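Local coordinates for uncharacterized protein Rv3413c/MT3522 (Mycobacterium tuberculosis, PDB 3VEP), which is the anti-sigma factor RsdA, probably holding the extracytoplasmic function sigma factor SigD inactive through its cytoplasmic N-terminal part until regulated proteolysis releases it, at residues Ala26-Arg30 with Arg51-Arg55. Numbering follows the deposited sequence.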
loop_
_atom_site.group_PDB
_atom_site.type_symbol
_atom_site.label_atom_id
_atom_site.label_comp_id
_atom_site.label_asym_id
_atom_site.label_seq_id
_atom_site.Cartn_x
_atom_site.Cartn_y
_atom_site.Cartn_z
ATOM N N ALA A 26 3.887 1.445 -9.319
ATOM C CA ALA A 26 2.799 1.575 -10.285
ATOM C C ALA A 26 1.593 2.248 -9.645
ATOM O O ALA A 26 0.969 3.129 -10.238
ATOM C CB ALA A 26 2.419 0.237 -10.844
ATOM N N LEU A 27 1.265 1.828 -8.429
ATOM C CA LEU A 27 0.201 2.482 -7.684
ATOM C C LEU A 27 0.469 3.972 -7.604
ATOM O O LEU A 27 -0.426 4.771 -7.772
ATOM C CB LEU A 27 0.079 1.895 -6.285
ATOM C CG LEU A 27 -0.679 0.553 -6.355
ATOM C CD1 LEU A 27 -0.635 -0.271 -5.055
ATOM C CD2 LEU A 27 -2.105 0.690 -6.879
ATOM N N ALA A 28 1.713 4.334 -7.341
ATOM C CA ALA A 28 2.070 5.713 -7.055
ATOM C C ALA A 28 1.938 6.591 -8.298
ATOM O O ALA A 28 1.607 7.766 -8.200
ATOM C CB ALA A 28 3.475 5.797 -6.515
ATOM N N GLU A 29 2.223 6.012 -9.451
ATOM C CA GLU A 29 2.135 6.699 -10.727
ATOM C C GLU A 29 0.744 6.572 -11.317
ATOM O O GLU A 29 0.518 6.929 -12.463
ATOM C CB GLU A 29 3.096 6.072 -11.716
ATOM C CG GLU A 29 4.536 6.312 -11.454
ATOM C CD GLU A 29 5.395 5.540 -12.425
ATOM O OE1 GLU A 29 5.001 4.397 -12.779
ATOM O OE2 GLU A 29 6.447 6.081 -12.841
ATOM N N ARG A 30 -0.166 6.020 -10.533
ATOM C CA ARG A 30 -1.523 5.785 -10.993
ATOM C C ARG A 30 -1.622 4.883 -12.254
ATOM O O ARG A 30 -2.559 4.954 -13.013
ATOM C CB ARG A 30 -2.257 7.120 -11.140
ATOM C CG ARG A 30 -2.245 7.994 -9.866
ATOM C CD ARG A 30 -3.480 8.921 -9.773
ATOM N NE ARG A 30 -4.086 8.985 -11.085
ATOM C CZ ARG A 30 -5.303 8.592 -11.404
ATOM N NH1 ARG A 30 -6.151 8.145 -10.491
ATOM N NH2 ARG A 30 -5.673 8.694 -12.660
ATOM N N ARG A 51 -5.732 6.232 -2.504
ATOM C CA ARG A 51 -4.705 7.125 -3.012
ATOM C C ARG A 51 -5.368 8.383 -3.563
ATOM O O ARG A 51 -5.010 9.500 -3.191
ATOM C CB ARG A 51 -3.930 6.411 -4.144
ATOM C CG ARG A 51 -2.839 7.232 -4.868
ATOM C CD ARG A 51 -2.559 6.711 -6.292
ATOM N NE ARG A 51 -3.779 6.551 -7.078
ATOM C CZ ARG A 51 -4.044 5.536 -7.893
ATOM N NH1 ARG A 51 -3.185 4.539 -8.069
ATOM N NH2 ARG A 51 -5.204 5.506 -8.528
ATOM N N ASP A 52 -6.336 8.198 -4.452
ATOM C CA ASP A 52 -7.036 9.330 -5.048
ATOM C C ASP A 52 -7.703 10.242 -4.002
ATOM O O ASP A 52 -7.383 11.448 -3.928
ATOM C CB ASP A 52 -7.989 8.878 -6.171
ATOM C CG ASP A 52 -7.231 8.413 -7.442
ATOM O OD1 ASP A 52 -5.983 8.469 -7.486
ATOM O OD2 ASP A 52 -7.868 8.011 -8.428
ATOM N N ASP A 53 -8.584 9.670 -3.172
ATOM C CA ASP A 53 -9.323 10.444 -2.167
ATOM C C ASP A 53 -8.389 11.264 -1.300
ATOM O O ASP A 53 -8.651 12.422 -1.017
ATOM C CB ASP A 53 -10.149 9.538 -1.246
ATOM C CG ASP A 53 -11.176 8.698 -1.998
ATOM O OD1 ASP A 53 -11.456 9.002 -3.187
ATOM O OD2 ASP A 53 -11.704 7.734 -1.378
ATOM N N LEU A 54 -7.304 10.644 -0.870
ATOM C CA LEU A 54 -6.377 11.253 0.057
ATOM C C LEU A 54 -5.498 12.308 -0.596
ATOM O O LEU A 54 -4.921 13.152 0.093
ATOM C CB LEU A 54 -5.479 10.191 0.690
ATOM C CG LEU A 54 -5.994 9.318 1.837
ATOM C CD1 LEU A 54 -4.802 8.586 2.480
ATOM C CD2 LEU A 54 -6.713 10.154 2.872
ATOM N N ARG A 55 -5.360 12.235 -1.916
ATOM C CA ARG A 55 -4.595 13.237 -2.637
ATOM C C ARG A 55 -5.534 14.405 -2.872
ATOM O O ARG A 55 -5.134 15.569 -2.970
ATOM C CB ARG A 55 -4.097 12.672 -3.976
ATOM C CG ARG A 55 -2.681 12.095 -3.943
ATOM C CD ARG A 55 -2.413 11.337 -5.231
ATOM N NE ARG A 55 -1.263 10.435 -5.151
ATOM C CZ ARG A 55 -0.646 9.908 -6.215
ATOM N NH1 ARG A 55 -1.052 10.191 -7.446
ATOM N NH2 ARG A 55 0.385 9.103 -6.053
HETATM O O HOH W 1 0.156 10.247 -10.050
#
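Arg-51 and Arg-55 each donate to a carbonyl ending helix 13-28. Arg-51 NH1 meets Leu-27 O at 2.8 Å, in the carbonyl plane on a lone pair; the oxygen is tilted out of the Arg-51 guanidinium plane. Arg-55 NH2 meets Ala-28 O at 2.8 Å, almost straight (172°). A water accepts from Arg-55 NH1 and weakly bonds the same carbonyl.

Arg-30 NH1 forms a salt bridge to Asp-52 OD2 (2.7 Å) and reaches the syn lone pair of OD1. Arg-51 grips that oxygen side-on with NE and NH2, from above the carboxylate plane. OD1 thus takes three N-H groups. Arg-51 CG is anti to the backbone N (chi1 177°), and a bend at chi3 turns the guanidinium to both acceptors. Arg-30 CG lies over one face of this guanidinium.

Arg-30 is the C-prime residue of a Schellman motif ending helix 13-28, with positive phi (58°). Glu-31 N bonds to Ala-26 O, and Arg-30 N to Leu-27 O, which serves two donors.

Arg-55 NE bonds the backbone of another protein chain, where Arg-51 packs on an apolar side chain. The contact joins the C-terminal ends of helices 13-28 and 38-55, within the sigma-factor binding region.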